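PDB 1X3L: glycerate 2-kinase from Pyrococcus horikoshii, which catalyses the ATP-dependent phosphorylation of D-glycerate to 2-phosphoglycerate, and also accepts other nucleotides or pyrophosphate as phosphate donor. Local coordinates for residues A[50-55]-A[113-118]; A[67-72]-A[87-92]; A[183-188]-A[257-262]. All blocks are in the same frame, centred on the assembly; numbering follows the deposited sequence.

Contact 1: residues A[50-55]-A[113-118]; sequences KVYVIA and LSILNR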
loop_
_atom_site.group_PDB
_atom_site.type_symbol
_atom_site.label_atom_id
_atom_site.label_comp_id
_atom_site.label_asym_id
_atom_site.label_seq_id
_atom_site.Cartn_x
_atom_site.Cartn_y
_atom_site.Cartn_z
ATOM N N LYS A 50 6.078 29.871 -2.576
ATOM C CA LYS A 50 7.116 28.917 -2.213
ATOM C C LYS A 50 6.536 27.508 -2.139
ATOM O O LYS A 50 5.316 27.325 -2.171
ATOM C CB LYS A 50 7.729 29.293 -0.862
ATOM C CG LYS A 50 8.500 30.603 -0.870
ATOM C CD LYS A 50 9.068 30.906 0.506
ATOM C CE LYS A 50 9.861 32.203 0.500
ATOM N NZ LYS A 50 9.017 33.358 0.087
ATOM N N VAL A 51 7.413 26.515 -2.044
ATOM C CA VAL A 51 6.990 25.122 -1.962
ATOM C C VAL A 51 7.486 24.478 -0.671
ATOM O O VAL A 51 8.672 24.542 -0.349
ATOM C CB VAL A 51 7.523 24.300 -3.151
ATOM C CG1 VAL A 51 7.092 22.844 -3.012
ATOM C CG2 VAL A 51 7.004 24.881 -4.454
ATOM N N TYR A 52 6.567 23.860 0.060
ATOM C CA TYR A 52 6.894 23.199 1.315
ATOM C C TYR A 52 6.606 21.706 1.194
ATOM O O TYR A 52 5.829 21.281 0.338
ATOM C CB TYR A 52 6.064 23.800 2.450
ATOM C CG TYR A 52 6.467 25.211 2.825
ATOM C CD1 TYR A 52 7.585 25.447 3.627
ATOM C CD2 TYR A 52 5.749 26.313 2.354
ATOM C CE1 TYR A 52 7.981 26.744 3.953
ATOM C CE2 TYR A 52 6.137 27.618 2.673
ATOM C CZ TYR A 52 7.255 27.825 3.473
ATOM O OH TYR A 52 7.653 29.104 3.789
ATOM N N VAL A 53 7.234 20.911 2.052
ATOM C CA VAL A 53 7.025 19.471 2.021
ATOM C C VAL A 53 6.789 18.881 3.400
ATOM O O VAL A 53 7.545 19.134 4.334
ATOM C CB VAL A 53 8.237 18.726 1.402
ATOM C CG1 VAL A 53 8.063 17.221 1.588
ATOM C CG2 VAL A 53 8.365 19.056 -0.075
ATOM N N ILE A 54 5.727 18.096 3.519
ATOM C CA ILE A 54 5.406 17.411 4.760
ATOM C C ILE A 54 5.219 15.945 4.377
ATOM O O ILE A 54 4.225 15.583 3.740
ATOM C CB ILE A 54 4.106 17.943 5.396
ATOM C CG1 ILE A 54 4.307 19.394 5.849
ATOM C CG2 ILE A 54 3.707 17.059 6.577
ATOM C CD1 ILE A 54 3.045 20.051 6.398
ATOM N N ALA A 55 6.187 15.113 4.753
ATOM C CA ALA A 55 6.149 13.692 4.436
ATOM C C ALA A 55 6.018 12.828 5.682
ATOM O O ALA A 55 6.640 13.099 6.709
ATOM C CB ALA A 55 7.400 13.310 3.667
ATOM N N LEU A 113 2.889 21.066 11.781
ATOM C CA LEU A 113 1.975 22.176 12.042
ATOM C C LEU A 113 2.725 23.501 11.940
ATOM O O LEU A 113 2.198 24.493 11.433
ATOM C CB LEU A 113 1.345 22.057 13.434
ATOM C CG LEU A 113 0.605 20.771 13.812
ATOM C CD1 LEU A 113 -0.362 21.089 14.941
ATOM C CD2 LEU A 113 -0.147 20.208 12.623
ATOM N N SER A 114 3.961 23.506 12.427
ATOM C CA SER A 114 4.796 24.696 12.382
ATOM C C SER A 114 4.959 25.149 10.935
ATOM O O SER A 114 4.852 26.336 10.626
ATOM C CB SER A 114 6.167 24.392 12.989
ATOM O OG SER A 114 7.067 25.458 12.761
ATOM N N ILE A 115 5.213 24.191 10.051
ATOM C CA ILE A 115 5.385 24.476 8.633
ATOM C C ILE A 115 4.101 25.020 8.010
ATOM O O ILE A 115 4.142 25.946 7.198
ATOM C CB ILE A 115 5.826 23.208 7.874
ATOM C CG1 ILE A 115 7.232 22.811 8.332
ATOM C CG2 ILE A 115 5.787 23.445 6.364
ATOM C CD1 ILE A 115 7.694 21.475 7.807
ATOM N N LEU A 116 2.964 24.446 8.390
ATOM C CA LEU A 116 1.678 24.882 7.857
ATOM C C LEU A 116 1.276 26.247 8.412
ATOM O O LEU A 116 0.462 26.958 7.820
ATOM C CB LEU A 116 0.597 23.849 8.174
ATOM C CG LEU A 116 0.746 22.510 7.445
ATOM C CD1 LEU A 116 -0.353 21.556 7.891
ATOM C CD2 LEU A 116 0.682 22.741 5.942
ATOM N N ASN A 117 1.844 26.611 9.552
ATOM C CA ASN A 117 1.538 27.903 10.140
ATOM C C ASN A 117 2.262 28.971 9.326
ATOM O O ASN A 117 1.756 30.074 9.136
ATOM C CB ASN A 117 1.999 27.951 11.596
ATOM C CG ASN A 117 1.659 29.264 12.266
ATOM O OD1 ASN A 117 0.488 29.645 12.344
ATOM N ND2 ASN A 117 2.677 29.969 12.746
ATOM N N ARG A 118 3.442 28.617 8.826
ATOM C CA ARG A 118 4.263 29.523 8.032
ATOM C C ARG A 118 3.841 29.619 6.563
ATOM O O ARG A 118 4.006 30.663 5.938
ATOM C CB ARG A 118 5.729 29.093 8.113
ATOM C CG ARG A 118 6.659 29.898 7.225
ATOM C CD ARG A 118 8.065 29.315 7.228
ATOM N NE ARG A 118 8.926 29.973 6.251
ATOM C CZ ARG A 118 10.160 29.577 5.959
ATOM N NH1 ARG A 118 10.684 28.521 6.572
ATOM N NH2 ARG A 118 10.871 30.231 5.049
#
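A helix-on-sheet layer of an alpha/beta fold is built here: Tyr52 and Ile54, on a central strand of the six-stranded parallel sheet, face Ile115, Leu116 and Arg118 at the C-terminal end of helix 103-118. This helix belongs to the beta-alpha-beta crossover from strand 92-96 to strand 124-129. Its final part, 113-118, runs roughly antiparallel to strand 51-55, at 158°, the two short axes 9.2 Å apart at closest. Tyr52 and Ile54 point to the helix, whereas Val53 turns to the other side of the sheet and packs on Ile67 of helix 60-70. Ile115 supplies the middle of the interface. Its branch methyl CG2 sits obliquely against the base of the Tyr52 ring, 3.8 Å from Tyr52 CD1, and also approaches Ile54 CG1 at 4.3 Å. With CG1 beside the backbone N (chi1 -67°), CG2 stands anti to that N and reaches the ring. Further along, the methyl Ile54 CD1 meets the fork of Leu116, 3.5 Å from Leu116 CG and 3.6 Å from Leu116 CD2, the two side chains crossing at about a right angle. Leu116 also reaches Val125 of the neighbouring strand 124-129. Toward the start of the strand the chemistry becomes polar. The Arg118 chain, extended from CG to NE, carries its guanidinium past the phenol end of Tyr52, the two planes inclined by 69°, and sets NH2 in a salt bridge with Glu74. The Tyr52 hydroxyl lies over one face of the guanidinium, and NE in turn stands at the edge of the ring. Tyr52 OH and Arg118 NE are 2.9 Å apart, yet the angle is too poor for a hydrogen bond.

Contact 2: residues A[67-72]-A[87-92]; sequences IEDILD and ELKRIK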
loop_
_atom_site.group_PDB
_atom_site.type_symbol
_atom_site.label_atom_id
_atom_site.label_comp_id
_atom_site.label_asym_id
_atom_site.label_seq_id
_atom_site.Cartn_x
_atom_site.Cartn_y
_atom_site.Cartn_z
ATOM N N ILE A 67 10.707 15.077 -4.775
ATOM C CA ILE A 67 10.220 16.447 -4.876
ATOM C C ILE A 67 11.379 17.445 -4.934
ATOM O O ILE A 67 11.354 18.383 -5.734
ATOM C CB ILE A 67 9.296 16.795 -3.692
ATOM C CG1 ILE A 67 8.024 15.945 -3.761
ATOM C CG2 ILE A 67 8.940 18.269 -3.717
ATOM C CD1 ILE A 67 7.188 16.191 -5.000
ATOM N N GLU A 68 12.392 17.243 -4.094
ATOM C CA GLU A 68 13.551 18.138 -4.078
ATOM C C GLU A 68 14.343 18.074 -5.382
ATOM O O GLU A 68 15.014 19.037 -5.747
ATOM C CB GLU A 68 14.504 17.799 -2.925
ATOM C CG GLU A 68 13.956 18.026 -1.534
ATOM C CD GLU A 68 15.046 17.967 -0.478
ATOM O OE1 GLU A 68 15.839 17.001 -0.481
ATOM O OE2 GLU A 68 15.111 18.887 0.359
ATOM N N ASP A 69 14.274 16.943 -6.082
ATOM C CA ASP A 69 15.015 16.807 -7.332
ATOM C C ASP A 69 14.355 17.524 -8.502
ATOM O O ASP A 69 14.984 17.722 -9.543
ATOM C CB ASP A 69 15.220 15.330 -7.694
ATOM C CG ASP A 69 16.139 14.611 -6.719
ATOM O OD1 ASP A 69 17.026 15.271 -6.138
ATOM O OD2 ASP A 69 15.983 13.384 -6.545
ATOM N N ILE A 70 13.096 17.917 -8.342
ATOM C CA ILE A 70 12.403 18.611 -9.422
ATOM C C ILE A 70 11.869 19.977 -9.016
ATOM O O ILE A 70 11.367 20.719 -9.857
ATOM C CB ILE A 70 11.230 17.770 -9.970
ATOM C CG1 ILE A 70 10.177 17.557 -8.879
ATOM C CG2 ILE A 70 11.753 16.440 -10.484
ATOM C CD1 ILE A 70 8.968 16.761 -9.344
ATOM N N LEU A 71 11.980 20.309 -7.735
ATOM C CA LEU A 71 11.493 21.592 -7.237
ATOM C C LEU A 71 12.334 22.110 -6.077
ATOM O O LEU A 71 12.848 21.331 -5.272
ATOM C CB LEU A 71 10.035 21.463 -6.776
ATOM C CG LEU A 71 8.956 21.177 -7.825
ATOM C CD1 LEU A 71 7.650 20.812 -7.130
ATOM C CD2 LEU A 71 8.768 22.398 -8.719
ATOM N N ASP A 72 12.477 23.431 -5.995
ATOM C CA ASP A 72 13.235 24.039 -4.909
ATOM C C ASP A 72 12.297 24.132 -3.718
ATOM O O ASP A 72 11.275 24.814 -3.775
ATOM C CB ASP A 72 13.722 25.434 -5.303
ATOM C CG ASP A 72 14.704 25.402 -6.460
ATOM O OD1 ASP A 72 15.722 24.680 -6.358
ATOM O OD2 ASP A 72 14.460 26.100 -7.470
ATOM N N GLU A 87 19.360 11.301 4.666
ATOM C CA GLU A 87 19.366 12.761 4.705
ATOM C C GLU A 87 18.792 13.450 3.471
ATOM O O GLU A 87 18.824 12.905 2.366
ATOM C CB GLU A 87 20.798 13.252 4.939
ATOM C CG GLU A 87 21.802 12.697 3.935
ATOM C CD GLU A 87 23.228 13.138 4.213
ATOM O OE1 GLU A 87 23.511 14.352 4.104
ATOM O OE2 GLU A 87 24.066 12.270 4.540
ATOM N N LEU A 88 18.278 14.661 3.675
ATOM C CA LEU A 88 17.695 15.462 2.602
ATOM C C LEU A 88 18.372 16.832 2.523
ATOM O O LEU A 88 19.019 17.271 3.472
ATOM C CB LEU A 88 16.189 15.631 2.826
ATOM C CG LEU A 88 15.362 14.344 2.701
ATOM C CD1 LEU A 88 13.926 14.601 3.126
ATOM C CD2 LEU A 88 15.414 13.842 1.262
ATOM N N LYS A 89 18.211 17.503 1.389
ATOM C CA LYS A 89 18.825 18.807 1.172
ATOM C C LYS A 89 18.212 19.959 1.958
ATOM O O LYS A 89 18.933 20.716 2.608
ATOM C CB LYS A 89 18.821 19.134 -0.322
ATOM C CG LYS A 89 19.681 18.179 -1.137
ATOM C CD LYS A 89 19.509 18.377 -2.633
ATOM C CE LYS A 89 20.334 17.356 -3.404
ATOM N NZ LYS A 89 20.121 17.442 -4.873
ATOM N N ARG A 90 16.892 20.100 1.909
ATOM C CA ARG A 90 16.242 21.188 2.630
ATOM C C ARG A 90 15.079 20.729 3.498
ATOM O O ARG A 90 14.318 21.546 4.013
ATOM C CB ARG A 90 15.756 22.249 1.645
ATOM C CG ARG A 90 16.852 22.800 0.754
ATOM C CD ARG A 90 16.533 24.221 0.356
ATOM N NE ARG A 90 16.378 25.058 1.541
ATOM C CZ ARG A 90 16.040 26.343 1.517
ATOM N NH1 ARG A 90 15.817 26.949 0.358
ATOM N NH2 ARG A 90 15.923 27.020 2.654
ATOM N N ILE A 91 14.950 19.419 3.665
ATOM C CA ILE A 91 13.875 18.862 4.470
ATOM C C ILE A 91 14.439 18.166 5.701
ATOM O O ILE A 91 15.290 17.281 5.597
ATOM C CB ILE A 91 13.038 17.863 3.644
ATOM C CG1 ILE A 91 12.455 18.577 2.424
ATOM C CG2 ILE A 91 11.928 17.272 4.500
ATOM C CD1 ILE A 91 11.768 17.664 1.441
ATOM N N LYS A 92 13.960 18.583 6.869
ATOM C CA LYS A 92 14.412 18.015 8.131
ATOM C C LYS A 92 13.864 16.604 8.264
ATOM O O LYS A 92 12.708 16.346 7.922
ATOM C CB LYS A 92 13.920 18.881 9.293
ATOM C CG LYS A 92 14.345 18.400 10.670
ATOM C CD LYS A 92 13.694 19.248 11.759
ATOM C CE LYS A 92 14.179 18.859 13.148
ATOM N NZ LYS A 92 15.621 19.183 13.351
#
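The carboxylate of Glu68 is the flat group here, its outer edge turned to the backbone of the loop 87-92 and its two sides flanked by carbon atoms. Above one side, next to OE2, stands the CG1-CD1 arm of Ile91, with Ile91 CG1 3.4 Å from Glu68 OE2; Leu88 CB comes in from this same side, 3.6 Å from Glu68 OE1. Lys89 CB lies on the other side of the plane. At the edge, two successive peptide N-H groups are received, one on each oxygen. Lys89 N gives a hydrogen bond of 3.1 Å to the syn lone pair of Glu68 OE1. Arg90 N gives a shorter one of 2.7 Å to Glu68 OE2, again on the syn side but 17° out of the carboxylate plane. The Glu68 chain, extended beyond CG (chi2 -167°), carries the carboxylate from helix 60-70 across to the loop. Its aliphatic part takes part as well, Glu68 CG lying 3.7 Å from Ile91 CD1. A looser link is added nearby, the two side chains crossing at about a right angle: the outstretched Lys89 places NZ 4.0 Å from Asp69 OD1, a long salt bridge, while Asp69 OD2 is hydrogen-bonded to Tyr24. Leu88 and Ile91, just ahead of edge strand 92-96, also rest on Ala64, one turn before Glu68 in the helix. Gripped by two N-H groups, the carboxylate is fixed in rotation and probably favoured as the anion. Because both donors belong to the main chain, the pair ties down the path of the loop itself and does not depend on the charged ends of Lys89 and Arg90.

Contact 3: residues A[183-188]-A[257-262]; sequences KMIKGT and LPNVHN. With EDO (1,2-ethanediol), chain D.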
loop_
_atom_site.group_PDB
_atom_site.type_symbol
_atom_site.label_atom_id
_atom_site.label_comp_id
_atom_site.label_asym_id
_atom_site.label_seq_id
_atom_site.Cartn_x
_atom_site.Cartn_y
_atom_site.Cartn_z
ATOM N N LYS A 183 -7.071 20.583 6.774
ATOM C CA LYS A 183 -7.781 21.789 7.200
ATOM C C LYS A 183 -6.816 22.890 7.629
ATOM O O LYS A 183 -7.194 24.058 7.693
ATOM C CB LYS A 183 -8.740 21.479 8.353
ATOM C CG LYS A 183 -9.951 20.661 7.956
ATOM C CD LYS A 183 -10.876 20.405 9.142
ATOM C CE LYS A 183 -11.511 21.693 9.660
ATOM N NZ LYS A 183 -12.460 21.430 10.784
ATOM N N MET A 184 -5.570 22.515 7.907
ATOM C CA MET A 184 -4.555 23.473 8.342
ATOM C C MET A 184 -3.779 24.113 7.193
ATOM O O MET A 184 -2.978 25.017 7.416
ATOM C CB MET A 184 -3.563 22.792 9.292
ATOM C CG MET A 184 -4.189 22.226 10.553
ATOM S SD MET A 184 -2.998 21.294 11.545
ATOM C CE MET A 184 -2.498 22.566 12.728
ATOM N N ILE A 185 -4.007 23.645 5.970
ATOM C CA ILE A 185 -3.305 24.193 4.810
ATOM C C ILE A 185 -3.970 25.484 4.329
ATOM O O ILE A 185 -5.113 25.471 3.872
ATOM C CB ILE A 185 -3.283 23.173 3.655
ATOM C CG1 ILE A 185 -2.551 21.898 4.099
ATOM C CG2 ILE A 185 -2.611 23.777 2.441
ATOM C CD1 ILE A 185 -2.611 20.771 3.079
ATOM N N LYS A 186 -3.248 26.595 4.428
ATOM C CA LYS A 186 -3.783 27.893 4.022
ATOM C C LYS A 186 -3.704 28.117 2.517
ATOM O O LYS A 186 -4.503 28.868 1.954
ATOM C CB LYS A 186 -3.038 29.019 4.747
ATOM C CG LYS A 186 -3.057 28.884 6.259
ATOM C CD LYS A 186 -2.265 29.990 6.944
ATOM C CE LYS A 186 -2.177 29.741 8.444
ATOM N NZ LYS A 186 -1.485 30.839 9.181
ATOM N N GLY A 187 -2.745 27.467 1.866
ATOM C CA GLY A 187 -2.603 27.628 0.429
ATOM C C GLY A 187 -3.130 26.455 -0.380
ATOM O O GLY A 187 -4.264 26.007 -0.197
ATOM N N THR A 188 -2.304 25.961 -1.292
ATOM C CA THR A 188 -2.687 24.832 -2.123
ATOM C C THR A 188 -2.032 23.560 -1.605
ATOM O O THR A 188 -0.814 23.500 -1.439
ATOM C CB THR A 188 -2.263 25.037 -3.590
ATOM O OG1 THR A 188 -2.970 26.154 -4.140
ATOM C CG2 THR A 188 -2.582 23.799 -4.412
ATOM N N LEU A 257 -12.238 20.180 0.235
ATOM C CA LEU A 257 -11.517 21.446 0.243
ATOM C C LEU A 257 -11.001 21.684 -1.175
ATOM O O LEU A 257 -10.100 20.986 -1.646
ATOM C CB LEU A 257 -10.341 21.391 1.220
ATOM C CG LEU A 257 -10.673 21.204 2.702
ATOM C CD1 LEU A 257 -9.395 21.008 3.504
ATOM C CD2 LEU A 257 -11.439 22.421 3.201
ATOM N N PRO A 258 -11.565 22.676 -1.876
ATOM C CA PRO A 258 -11.152 22.989 -3.248
ATOM C C PRO A 258 -9.652 23.234 -3.397
ATOM O O PRO A 258 -9.100 23.082 -4.485
ATOM C CB PRO A 258 -11.971 24.236 -3.580
ATOM C CG PRO A 258 -13.221 24.042 -2.760
ATOM C CD PRO A 258 -12.658 23.565 -1.441
ATOM N N ASN A 259 -8.999 23.604 -2.301
ATOM C CA ASN A 259 -7.570 23.893 -2.323
ATOM C C ASN A 259 -6.652 22.715 -1.963
ATOM O O ASN A 259 -5.433 22.834 -2.055
ATOM C CB ASN A 259 -7.273 25.074 -1.396
ATOM C CG ASN A 259 -7.625 24.779 0.048
ATOM O OD1 ASN A 259 -8.760 24.412 0.361
ATOM N ND2 ASN A 259 -6.653 24.944 0.939
ATOM N N VAL A 260 -7.226 21.589 -1.543
ATOM C CA VAL A 260 -6.425 20.415 -1.191
ATOM C C VAL A 260 -6.802 19.267 -2.124
ATOM O O VAL A 260 -7.949 18.824 -2.150
ATOM C CB VAL A 260 -6.656 19.982 0.279
ATOM C CG1 VAL A 260 -5.813 18.746 0.600
ATOM C CG2 VAL A 260 -6.287 21.121 1.218
ATOM N N HIS A 261 -5.823 18.788 -2.884
ATOM C CA HIS A 261 -6.047 17.726 -3.852
ATOM C C HIS A 261 -5.306 16.440 -3.505
ATOM O O HIS A 261 -4.102 16.445 -3.267
ATOM C CB HIS A 261 -5.605 18.215 -5.228
ATOM C CG HIS A 261 -6.131 19.571 -5.577
ATOM N ND1 HIS A 261 -7.350 19.762 -6.193
ATOM C CD2 HIS A 261 -5.625 20.806 -5.355
ATOM C CE1 HIS A 261 -7.570 21.056 -6.337
ATOM N NE2 HIS A 261 -6.538 21.712 -5.837
ATOM N N ASN A 262 -6.041 15.338 -3.495
ATOM C CA ASN A 262 -5.470 14.041 -3.180
ATOM C C ASN A 262 -5.205 13.232 -4.442
ATOM O O ASN A 262 -6.081 13.082 -5.293
ATOM C CB ASN A 262 -6.409 13.279 -2.247
ATOM C CG ASN A 262 -6.452 13.881 -0.854
ATOM O OD1 ASN A 262 -5.482 13.792 -0.101
ATOM N ND2 ASN A 262 -7.573 14.506 -0.509
HETATM C C1 EDO D . -9.685 17.449 0.575
HETATM O O1 EDO D . -10.199 18.323 -0.446
HETATM C C2 EDO D . -10.647 16.282 0.815
HETATM O O2 EDO D . -10.819 15.529 -0.390
HETATM O O HOH W 1 -7.218 24.039 3.738
#
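Residues 257-260 form a type I turn, closed by Val260 N to Leu257 O, that brings Asn259 alongside Thr188, their CA atoms 5.0 Å apart, just where two parallel strands begin. Asn259 does most of the linking. With CG held between the backbone N and the carbonyl carbon (chi1 62°), its amide reaches over to the loop 183-188. ND2 gives Gly187 O a nearly straight hydrogen bond of 2.9 Å (167° at the hydrogen), the acceptor lying almost in the amide plane. A second, weak bond of 3.4 Å runs from Asn259 ND2 to Ile185 O, and a water lies between the same two atoms, accepting from ND2 and, over a doubtfully short distance, donating to the carbonyl. Were Asn259 replaced by an alanine, Gly187 O would probably lose this donor and the loop would be freer to move away from the turn. Beside this grip, Thr188 CA makes a C-H...O contact of 3.4 Å with Asn259 O. Ile185 CD1 packs obliquely on Val260 CG2, 4.1 Å away. On the turn, a 1,2-ethanediol molecule, probably from the crystallisation liquor, accepts a hydrogen bond of 2.8 Å from Leu257 N through its O1. Thr188 CG2 stands at the edge of the His261 ring, which makes an edge-to-face contact with Phe45. The joint lies at the entry to neighbouring strands 188-194 and 260-266, with Leu257 and Val260 against Ala182 of helix 180-183, and Ile185 against Leu116 of helix 103-118.

How the contacts relate
Contact 1 is the buried one, mostly apolar; contact 2 lies at the surface and rests on a carboxylate held by backbone N-H groups; contact 3, partly buried, reverses those roles, with a side-chain amide donating to backbone carbonyls. All three lie around one parallel sheet. Contacts 1 and 2 meet across strand 51-55, where Val53 also touches Ile91, and helices 60-70 and 103-118 cover opposite sides of that strand. Contact 3 borders contact 1 at helix 103-118, where Met184 packs on Leu113 and Leu116. Contacts 2 and 3, about 11 Å apart at their nearest atoms, do not touch and serve opposite borders of the sheet, near strands 92-96 and 260-266.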